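Local structure of CocE/NonD family hydrolase (Staphylococcus aureus subsp. aureus COL, 3III) at residues L54-F59 against V121-R126; S72-G77 against S169-T174; W138-A143 against Q175-S180. The protein probably hydrolyses ester or amide bonds as a serine hydrolase of the CocE/NonD family, which pairs an alpha/beta-hydrolase domain with a beta-rich C-terminal domain. One frame throughout, in Å; residues are numbered along the deposited sequence.

Contact 1: L54-F59 against V121-R126; sequences LYINIF and VKVALR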
loop_
_atom_site.group_PDB
_atom_site.type_symbol
_atom_site.label_atom_id
_atom_site.label_comp_id
_atom_site.label_asym_id
_atom_site.label_seq_id
_atom_site.Cartn_x
_atom_site.Cartn_y
_atom_site.Cartn_z
ATOM N N LEU A 54 -7.718 -18.484 18.874
ATOM C CA LEU A 54 -6.985 -17.266 18.553
ATOM C C LEU A 54 -6.915 -16.421 19.814
ATOM O O LEU A 54 -7.905 -16.361 20.598
ATOM C CB LEU A 54 -7.672 -16.459 17.448
ATOM C CG LEU A 54 -7.151 -16.673 16.036
ATOM C CD1 LEU A 54 -7.028 -18.137 15.667
ATOM C CD2 LEU A 54 -7.962 -15.869 15.042
ATOM N N TYR A 55 -5.772 -15.794 20.008
ATOM C CA TYR A 55 -5.489 -14.988 21.183
ATOM C C TYR A 55 -5.642 -13.515 20.926
ATOM O O TYR A 55 -5.219 -13.001 19.898
ATOM C CB TYR A 55 -4.105 -15.314 21.770
ATOM C CG TYR A 55 -4.079 -16.745 22.277
ATOM C CD1 TYR A 55 -4.237 -17.032 23.629
ATOM C CD2 TYR A 55 -3.921 -17.799 21.389
ATOM C CE1 TYR A 55 -4.265 -18.365 24.077
ATOM C CE2 TYR A 55 -3.968 -19.090 21.812
ATOM C CZ TYR A 55 -4.133 -19.369 23.151
ATOM O OH TYR A 55 -4.109 -20.663 23.553
ATOM N N ILE A 56 -6.247 -12.828 21.878
ATOM C CA ILE A 56 -6.530 -11.364 21.733
ATOM C C ILE A 56 -6.241 -10.590 23.008
ATOM O O ILE A 56 -6.122 -11.162 24.104
ATOM C CB ILE A 56 -8.041 -11.098 21.369
ATOM C CG1 ILE A 56 -8.971 -11.516 22.515
ATOM C CG2 ILE A 56 -8.435 -11.927 20.165
ATOM C CD1 ILE A 56 -10.538 -11.260 22.247
ATOM N N ASN A 57 -6.169 -9.268 22.860
ATOM C CA ASN A 57 -6.284 -8.341 23.969
ATOM C C ASN A 57 -7.492 -7.452 23.743
ATOM O O ASN A 57 -7.790 -7.074 22.615
ATOM C CB ASN A 57 -5.060 -7.434 24.032
ATOM C CG ASN A 57 -3.773 -8.196 24.247
ATOM O OD1 ASN A 57 -3.740 -9.201 24.962
ATOM N ND2 ASN A 57 -2.688 -7.667 23.707
ATOM N N ILE A 58 -8.153 -7.082 24.827
ATOM C CA ILE A 58 -9.277 -6.171 24.789
ATOM C C ILE A 58 -8.998 -4.968 25.702
ATOM O O ILE A 58 -8.783 -5.128 26.893
ATOM C CB ILE A 58 -10.565 -6.833 25.343
ATOM C CG1 ILE A 58 -10.944 -8.124 24.593
ATOM C CG2 ILE A 58 -11.751 -5.821 25.354
ATOM C CD1 ILE A 58 -12.001 -9.031 25.362
ATOM N N PHE A 59 -9.013 -3.764 25.143
ATOM C CA PHE A 59 -8.897 -2.549 25.934
ATOM C C PHE A 59 -10.257 -1.894 25.939
ATOM O O PHE A 59 -10.839 -1.658 24.850
ATOM C CB PHE A 59 -7.929 -1.599 25.245
ATOM C CG PHE A 59 -6.491 -2.098 25.191
ATOM C CD1 PHE A 59 -5.606 -1.735 26.160
ATOM C CD2 PHE A 59 -6.062 -2.951 24.163
ATOM C CE1 PHE A 59 -4.282 -2.197 26.112
ATOM C CE2 PHE A 59 -4.772 -3.403 24.081
ATOM C CZ PHE A 59 -3.867 -3.026 25.051
ATOM N N VAL A 121 -9.967 -3.942 20.238
ATOM C CA VAL A 121 -9.635 -5.384 20.320
ATOM C C VAL A 121 -8.472 -5.608 19.413
ATOM O O VAL A 121 -8.481 -5.170 18.252
ATOM C CB VAL A 121 -10.789 -6.323 19.892
ATOM C CG1 VAL A 121 -10.316 -7.782 19.907
ATOM C CG2 VAL A 121 -12.079 -6.094 20.742
ATOM N N LYS A 122 -7.434 -6.255 19.941
ATOM C CA LYS A 122 -6.206 -6.539 19.164
ATOM C C LYS A 122 -6.134 -8.030 18.987
ATOM O O LYS A 122 -6.101 -8.768 19.967
ATOM C CB LYS A 122 -4.952 -6.031 19.901
ATOM C CG LYS A 122 -3.668 -6.272 19.140
ATOM C CD LYS A 122 -3.507 -5.250 17.970
ATOM C CE LYS A 122 -2.729 -5.910 16.837
ATOM N NZ LYS A 122 -2.651 -5.173 15.610
ATOM N N VAL A 123 -6.120 -8.473 17.738
ATOM C CA VAL A 123 -6.253 -9.876 17.382
ATOM C C VAL A 123 -4.918 -10.412 16.880
ATOM O O VAL A 123 -4.296 -9.829 15.982
ATOM C CB VAL A 123 -7.319 -10.103 16.277
ATOM C CG1 VAL A 123 -7.422 -11.601 15.945
ATOM C CG2 VAL A 123 -8.642 -9.513 16.740
ATOM N N ALA A 124 -4.489 -11.515 17.503
ATOM C CA ALA A 124 -3.447 -12.363 16.967
ATOM C C ALA A 124 -4.093 -13.430 16.087
ATOM O O ALA A 124 -4.794 -14.305 16.576
ATOM C CB ALA A 124 -2.631 -12.992 18.094
ATOM N N LEU A 125 -3.859 -13.357 14.769
ATOM C CA LEU A 125 -4.464 -14.306 13.835
ATOM C C LEU A 125 -3.773 -15.657 13.971
ATOM O O LEU A 125 -2.718 -15.798 14.645
ATOM C CB LEU A 125 -4.470 -13.781 12.385
ATOM C CG LEU A 125 -5.412 -12.574 12.205
ATOM C CD1 LEU A 125 -5.074 -11.730 10.920
ATOM C CD2 LEU A 125 -6.837 -13.038 12.214
ATOM N N ARG A 126 -4.400 -16.647 13.345
ATOM C CA ARG A 126 -3.939 -18.039 13.400
ATOM C C ARG A 126 -2.459 -18.111 13.015
ATOM O O ARG A 126 -2.009 -17.481 12.048
ATOM C CB ARG A 126 -4.737 -18.902 12.454
ATOM C CG ARG A 126 -4.473 -20.390 12.593
ATOM C CD ARG A 126 -5.221 -21.195 11.536
ATOM N NE ARG A 126 -6.671 -21.088 11.661
ATOM C CZ ARG A 126 -7.492 -22.077 11.992
ATOM N NH1 ARG A 126 -7.036 -23.308 12.232
ATOM N NH2 ARG A 126 -8.800 -21.853 12.066
HETATM O O HOH W 1 -3.518 -16.310 18.130
#
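Asn57 and Lys122 form the hydrogen-bonded pair at the middle of two antiparallel strands whose short axes run 4.7 Å apart at 168°. In the alpha/beta-hydrolase fold this is the place where an antiparallel strand, here 53-60, meets the outermost of the parallel strands on this side, 119-124. The Lys122 N to Asn57 O bond of 2.8 Å is nearly straight, and Asn57 N returns a bond to Lys122 O; each donor lies in the plane of the carbonyl it meets. Toward Ala124 the pairing slackens: its N reaches Tyr55 O, but a water takes over on the other side, accepting from Tyr55 N and donating to Ala124 O.

The residues then divide between the two faces of the sheet. Ile56, Ile58, Val121 and Val123 share the face covered by helix 140-154, from which Trp152 packs on Ile56. Ile56 sends its two branches to different partners, with CG2 4.2 Å from Val123 CG2 while CD1, at the end of the longer branch, reaches Val121 CG1. The opposite face is more polar. There Lys122 starts with CG anti to its backbone N (chi1 -179°) and bends at chi2 and chi3, leading NZ away from the partner strand to Asp74, whereas the Asn57 amide turns to Lys78 and Asp79. Where strand 119-124 gives way to a loop, Leu54 points toward the departing chain. Its CG lies 3.4 Å from Ala124 O, CD2 meets Leu125 CD2 at 4.2 Å, and CD1 rests 4.0 Å from Arg126 CB.

Contact 2: S72-G77 against S169-T174; sequences SADTYG and SYLAVT. With PLM (palmitic acid), chain G.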
loop_
_atom_site.group_PDB
_atom_site.type_symbol
_atom_site.label_atom_id
_atom_site.label_comp_id
_atom_site.label_asym_id
_atom_site.label_seq_id
_atom_site.Cartn_x
_atom_site.Cartn_y
_atom_site.Cartn_z
ATOM N N SER A 72 -8.223 -4.563 15.082
ATOM C CA SER A 72 -7.218 -4.850 14.079
ATOM C C SER A 72 -6.696 -6.261 14.278
ATOM O O SER A 72 -6.723 -6.851 15.418
ATOM C CB SER A 72 -6.065 -3.834 14.096
ATOM O OG SER A 72 -5.217 -4.060 15.211
ATOM N N ALA A 73 -6.172 -6.831 13.188
ATOM C CA ALA A 73 -5.646 -8.209 13.231
ATOM C C ALA A 73 -4.453 -8.422 12.290
ATOM O O ALA A 73 -4.446 -7.993 11.141
ATOM C CB ALA A 73 -6.733 -9.197 12.934
ATOM N N ASP A 74 -3.450 -9.152 12.792
ATOM C CA ASP A 74 -2.265 -9.476 12.059
ATOM C C ASP A 74 -1.581 -10.683 12.709
ATOM O O ASP A 74 -2.077 -11.271 13.658
ATOM C CB ASP A 74 -1.322 -8.255 12.046
ATOM C CG ASP A 74 -0.993 -7.799 13.408
ATOM O OD1 ASP A 74 -0.234 -8.508 14.087
ATOM O OD2 ASP A 74 -1.581 -6.790 13.834
ATOM N N THR A 75 -0.475 -11.080 12.121
ATOM C CA THR A 75 0.360 -12.139 12.648
ATOM C C THR A 75 1.729 -11.658 13.135
ATOM O O THR A 75 2.661 -12.434 13.265
ATOM C CB THR A 75 0.520 -13.249 11.624
ATOM O OG1 THR A 75 1.084 -12.733 10.431
ATOM C CG2 THR A 75 -0.818 -13.954 11.323
ATOM N N TYR A 76 1.841 -10.369 13.432
ATOM C CA TYR A 76 3.110 -9.784 13.881
ATOM C C TYR A 76 3.355 -9.821 15.394
ATOM O O TYR A 76 4.467 -9.578 15.820
ATOM C CB TYR A 76 3.191 -8.335 13.409
ATOM C CG TYR A 76 3.238 -8.120 11.929
ATOM C CD1 TYR A 76 3.632 -9.113 11.043
ATOM C CD2 TYR A 76 3.023 -6.854 11.408
ATOM C CE1 TYR A 76 3.734 -8.827 9.662
ATOM C CE2 TYR A 76 3.162 -6.582 10.036
ATOM C CZ TYR A 76 3.514 -7.551 9.187
ATOM O OH TYR A 76 3.642 -7.247 7.820
ATOM N N GLY A 77 2.341 -10.160 16.200
ATOM C CA GLY A 77 2.475 -10.130 17.641
ATOM C C GLY A 77 1.532 -9.090 18.222
ATOM O O GLY A 77 1.695 -7.905 17.971
ATOM N N SER A 169 -0.955 -1.377 6.722
ATOM C CA SER A 169 -0.104 -2.378 6.068
ATOM C C SER A 169 -0.773 -3.761 6.242
ATOM O O SER A 169 -1.883 -3.942 5.779
ATOM C CB SER A 169 1.327 -2.311 6.604
ATOM O OG SER A 169 2.142 -3.233 5.890
ATOM N N TYR A 170 -0.142 -4.737 6.890
ATOM C CA TYR A 170 -0.786 -6.082 7.072
ATOM C C TYR A 170 -2.197 -5.899 7.702
ATOM O O TYR A 170 -3.152 -6.561 7.311
ATOM C CB TYR A 170 0.052 -6.954 8.000
ATOM C CG TYR A 170 -0.204 -8.435 8.008
ATOM C CD1 TYR A 170 0.812 -9.314 7.631
ATOM C CD2 TYR A 170 -1.400 -8.978 8.487
ATOM C CE1 TYR A 170 0.623 -10.699 7.671
ATOM C CE2 TYR A 170 -1.619 -10.369 8.518
ATOM C CZ TYR A 170 -0.585 -11.223 8.097
ATOM O OH TYR A 170 -0.778 -12.600 8.154
ATOM N N LEU A 171 -2.313 -4.955 8.647
ATOM C CA LEU A 171 -3.553 -4.649 9.329
ATOM C C LEU A 171 -4.633 -4.035 8.408
ATOM O O LEU A 171 -5.814 -3.960 8.791
ATOM C CB LEU A 171 -3.299 -3.782 10.576
ATOM C CG LEU A 171 -2.379 -4.328 11.704
ATOM C CD1 LEU A 171 -0.947 -4.525 11.333
ATOM C CD2 LEU A 171 -2.515 -3.336 12.888
ATOM N N ALA A 172 -4.211 -3.493 7.266
ATOM C CA ALA A 172 -5.094 -3.023 6.194
ATOM C C ALA A 172 -5.434 -4.130 5.206
ATOM O O ALA A 172 -6.612 -4.284 4.804
ATOM C CB ALA A 172 -4.473 -1.807 5.455
ATOM N N VAL A 173 -4.428 -4.916 4.798
ATOM C CA VAL A 173 -4.671 -6.001 3.821
ATOM C C VAL A 173 -5.714 -6.990 4.381
ATOM O O VAL A 173 -6.643 -7.412 3.673
ATOM C CB VAL A 173 -3.375 -6.789 3.477
ATOM C CG1 VAL A 173 -3.666 -7.952 2.447
ATOM C CG2 VAL A 173 -2.258 -5.865 2.994
ATOM N N THR A 174 -5.597 -7.324 5.664
ATOM C CA THR A 174 -6.555 -8.242 6.294
ATOM C C THR A 174 -7.986 -7.678 6.321
ATOM O O THR A 174 -8.937 -8.437 6.405
ATOM C CB THR A 174 -6.137 -8.638 7.705
ATOM O OG1 THR A 174 -5.887 -7.469 8.514
ATOM C CG2 THR A 174 -4.879 -9.501 7.703
HETATM C C1 PLM G . 4.972 -4.088 7.250
HETATM O O1 PLM G . 3.865 -4.621 7.222
HETATM O O2 PLM G . 5.095 -2.979 6.701
HETATM C C2 PLM G . 6.111 -4.807 7.898
HETATM C C3 PLM G . 7.337 -3.926 8.069
HETATM C C4 PLM G . 8.486 -4.547 8.865
HETATM C C5 PLM G . 9.588 -3.528 9.280
HETATM C C6 PLM G . 11.010 -4.105 9.522
HETATM C C7 PLM G . 11.777 -3.774 10.826
HETATM C C8 PLM G . 12.828 -2.633 10.781
HETATM O O HOH W 2 -6.864 -5.583 10.601
#
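Tyr76 and Tyr170 meet edge to face where strand 67-74 ends against the start of helix 170-179: the edge of Tyr170 approaches the face of Tyr76, with centroids 4.9 Å apart and planes at 62°. Leu171 lies beside Asp74, its CG 3.4 Å from Asp74 OD2, and its CD2 reaches Ser72 OG: a hydrocarbon side chain against polar groups, both held by Lys122 NZ, through a salt bridge to Asp74 OD2 and a hydrogen bond to Ser72 OG.

Among the polar contacts, Thr75 OG1 gives a weak bond to Tyr170 OH (2.9 Å), which also pairs with Glu142, while the buried Thr75 N, lacking any polar partner in the model, sits over a face of the Tyr170 ring. Asp74 OD1 uses its anti lone pair to accept from Tyr76 N, an Asx turn. A water accepts from Ala73 N and donates to Leu171 O (2.6 Å).

Ligand binding joins both segments. O1 of the palmitic acid receives bonds from Tyr76 OH (2.7 Å) and Ser169 OG (2.6 Å). Ser169, with phi 63° and a bond to His274, is probably the nucleophile at the elbow of an alpha/beta hydrolase; Tyr76 is placed like the oxyanion-hole tyrosine of cocaine esterase, a probable role here.

The helix starts directly after strand 162-168, beside strand 67-74 in the sheet, with helix 140-154 supplying Glu142 and Tyr146 against Thr174.

Contact 3: W138-A143 against Q175-S180; sequences WSKREA and QWWVAS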
loop_
_atom_site.group_PDB
_atom_site.type_symbol
_atom_site.label_atom_id
_atom_site.label_comp_id
_atom_site.label_asym_id
_atom_site.label_seq_id
_atom_site.Cartn_x
_atom_site.Cartn_y
_atom_site.Cartn_z
ATOM N N TRP A 138 -2.646 -13.268 4.340
ATOM C CA TRP A 138 -3.340 -12.588 3.243
ATOM C C TRP A 138 -4.023 -13.625 2.363
ATOM O O TRP A 138 -3.870 -13.634 1.131
ATOM C CB TRP A 138 -2.345 -11.678 2.486
ATOM C CG TRP A 138 -1.702 -10.658 3.336
ATOM C CD1 TRP A 138 -2.122 -10.267 4.584
ATOM C CD2 TRP A 138 -0.542 -9.847 3.049
ATOM N NE1 TRP A 138 -1.311 -9.303 5.071
ATOM C CE2 TRP A 138 -0.336 -9.015 4.152
ATOM C CE3 TRP A 138 0.334 -9.739 1.963
ATOM C CZ2 TRP A 138 0.710 -8.078 4.215
ATOM C CZ3 TRP A 138 1.382 -8.777 2.020
ATOM C CH2 TRP A 138 1.566 -7.987 3.139
ATOM N N SER A 139 -4.798 -14.503 3.024
ATOM C CA SER A 139 -5.533 -15.556 2.398
ATOM C C SER A 139 -6.991 -15.532 2.833
ATOM O O SER A 139 -7.349 -14.922 3.820
ATOM C CB SER A 139 -4.921 -16.907 2.789
ATOM O OG SER A 139 -5.027 -17.136 4.213
ATOM N N LYS A 140 -7.814 -16.300 2.154
ATOM C CA LYS A 140 -9.187 -16.409 2.525
ATOM C C LYS A 140 -9.345 -17.135 3.862
ATOM O O LYS A 140 -10.172 -16.741 4.656
ATOM C CB LYS A 140 -9.979 -17.172 1.474
ATOM C CG LYS A 140 -11.499 -17.186 1.815
ATOM C CD LYS A 140 -12.264 -17.752 0.663
ATOM C CE LYS A 140 -13.728 -17.777 0.936
ATOM N NZ LYS A 140 -14.470 -18.329 -0.160
ATOM N N ARG A 141 -8.582 -18.195 4.085
ATOM C CA ARG A 141 -8.624 -18.907 5.369
ATOM C C ARG A 141 -8.277 -17.971 6.542
ATOM O O ARG A 141 -8.861 -18.036 7.600
ATOM C CB ARG A 141 -7.740 -20.162 5.358
ATOM C CG ARG A 141 -6.208 -19.964 5.285
ATOM C CD ARG A 141 -5.545 -21.398 5.427
ATOM N NE ARG A 141 -5.856 -21.896 6.769
ATOM C CZ ARG A 141 -5.676 -23.160 7.164
ATOM N NH1 ARG A 141 -5.153 -24.052 6.359
ATOM N NH2 ARG A 141 -6.020 -23.520 8.385
ATOM N N GLU A 142 -7.388 -17.032 6.334
ATOM C CA GLU A 142 -7.085 -16.068 7.385
ATOM C C GLU A 142 -8.278 -15.086 7.559
ATOM O O GLU A 142 -8.662 -14.749 8.672
ATOM C CB GLU A 142 -5.818 -15.285 7.028
ATOM C CG GLU A 142 -5.402 -14.269 8.034
ATOM C CD GLU A 142 -4.074 -13.546 7.700
ATOM O OE1 GLU A 142 -3.109 -13.723 8.472
ATOM O OE2 GLU A 142 -4.024 -12.746 6.733
ATOM N N ALA A 143 -8.812 -14.601 6.451
ATOM C CA ALA A 143 -10.037 -13.827 6.456
ATOM C C ALA A 143 -11.221 -14.517 7.209
ATOM O O ALA A 143 -12.032 -13.840 7.920
ATOM C CB ALA A 143 -10.417 -13.524 5.011
ATOM N N GLN A 175 -8.114 -6.355 6.280
ATOM C CA GLN A 175 -9.464 -5.719 6.191
ATOM C C GLN A 175 -10.048 -5.887 4.814
ATOM O O GLN A 175 -11.204 -6.220 4.698
ATOM C CB GLN A 175 -9.398 -4.257 6.514
ATOM C CG GLN A 175 -8.901 -3.958 7.932
ATOM C CD GLN A 175 -8.951 -2.453 8.183
ATOM O OE1 GLN A 175 -10.029 -1.858 8.100
ATOM N NE2 GLN A 175 -7.788 -1.839 8.503
ATOM N N TRP A 176 -9.265 -5.676 3.751
ATOM C CA TRP A 176 -9.818 -5.936 2.425
ATOM C C TRP A 176 -10.305 -7.378 2.376
ATOM O O TRP A 176 -11.389 -7.674 1.874
ATOM C CB TRP A 176 -8.766 -5.727 1.326
ATOM C CG TRP A 176 -8.258 -4.308 1.135
ATOM C CD1 TRP A 176 -6.940 -3.912 1.194
ATOM C CD2 TRP A 176 -9.015 -3.130 0.776
ATOM N NE1 TRP A 176 -6.847 -2.565 0.956
ATOM C CE2 TRP A 176 -8.091 -2.071 0.638
ATOM C CE3 TRP A 176 -10.385 -2.874 0.511
ATOM C CZ2 TRP A 176 -8.482 -0.762 0.322
ATOM C CZ3 TRP A 176 -10.758 -1.571 0.150
ATOM C CH2 TRP A 176 -9.812 -0.532 0.064
ATOM N N TRP A 177 -9.468 -8.276 2.842
ATOM C CA TRP A 177 -9.848 -9.691 2.915
ATOM C C TRP A 177 -11.169 -9.975 3.690
ATOM O O TRP A 177 -12.117 -10.533 3.121
ATOM C CB TRP A 177 -8.676 -10.565 3.435
ATOM C CG TRP A 177 -7.870 -11.116 2.273
ATOM C CD1 TRP A 177 -6.603 -10.765 1.898
ATOM C CD2 TRP A 177 -8.304 -12.103 1.322
ATOM N NE1 TRP A 177 -6.234 -11.465 0.801
ATOM C CE2 TRP A 177 -7.255 -12.286 0.410
ATOM C CE3 TRP A 177 -9.482 -12.828 1.141
ATOM C CZ2 TRP A 177 -7.352 -13.175 -0.659
ATOM C CZ3 TRP A 177 -9.575 -13.718 0.096
ATOM C CH2 TRP A 177 -8.526 -13.895 -0.785
ATOM N N VAL A 178 -11.225 -9.612 4.966
ATOM C CA VAL A 178 -12.426 -9.995 5.766
ATOM C C VAL A 178 -13.686 -9.288 5.236
ATOM O O VAL A 178 -14.778 -9.860 5.200
ATOM C CB VAL A 178 -12.197 -9.781 7.283
ATOM C CG1 VAL A 178 -12.264 -8.285 7.687
ATOM C CG2 VAL A 178 -13.156 -10.621 8.091
ATOM N N ALA A 179 -13.535 -8.060 4.759
ATOM C CA ALA A 179 -14.681 -7.309 4.227
ATOM C C ALA A 179 -15.270 -7.986 2.978
ATOM O O ALA A 179 -16.490 -7.874 2.718
ATOM C CB ALA A 179 -14.331 -5.833 3.932
ATOM N N SER A 180 -14.433 -8.712 2.225
ATOM C CA SER A 180 -14.933 -9.432 1.044
ATOM C C SER A 180 -15.924 -10.578 1.433
ATOM O O SER A 180 -16.681 -11.084 0.598
ATOM C CB SER A 180 -13.770 -9.965 0.178
ATOM O OG SER A 180 -13.178 -11.128 0.751
HETATM O O HOH W 3 -3.697 -11.396 -0.616
#
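Trp177 lays one face of its indole against the Ser139-Lys140 backbone at the N-terminus of helix 140-154. The carbonyl carbon of Ser139 stands 3.9 Å above the ring plane, over its centre, and Lys140 N lies over the same face, nearer the rim. At the six-membered end, Lys140 CB touches CZ3 of Trp177 at 3.7 Å. The Lys140 side chain runs on extended, away from the partner helix, into an exposed position. The other end of the indole faces Trp138, whose O is 3.2 Å from Trp177 NE1. A water at the indole edge, in its plane, bridges the two, accepting from NE1 of Trp177 (2.9 Å) and donating to Trp138 O.

Nearer the helix backbones Ala143 allows close approach: it points toward the partner, bringing CB to 3.8 Å from Trp177 CB, and the CA atoms of Ala143 and Val178 come within 4.6 Å. Val178 CG2, anti to the backbone N, sits 3.4 Å from Ala143 O.

A second shell sets the backbone that the ring rests on. Ser139 is the N-cap of its helix, its OG accepting from Glu142 N and also bonded to Ser136 O. Glu142 in turn receives Trp138 N on OE2 (2.8 Å), from above the carboxylate plane, leaving OE1 to Tyr170. Trp138 itself stacks on Trp217, and Val253 touches Trp177.

Further on, helix 140-154 brings Tyr146, Tyr147 and Ile150 against Val178, while Gln175, Trp176 and Ala179 of helix 170-179 turn to strand 186-192.

Overall arrangement
All three contacts are largely buried within the hydrolase domain, with Lys140 of contact 3 the one exposed member among the touching residues. Contact 1 is sheet chemistry, backbone bonds with sorted faces; contact 2 joins strand to helix through aromatic and polar groups at the probable active site; contact 3 sets one indole against a helix N-terminus, with Ala143 and Val178 packing beside it. Contacts 1 and 2 meet in the sheet, where strands 119-124 and 67-74 are neighbours and the Lys122 salt bridge to Asp74 ties them. Contacts 2 and 3 share helix 170-179 and are linked by Glu142. Contact 1 touches contact 3 more lightly, Leu125 CD1 packing on Glu142 OE1.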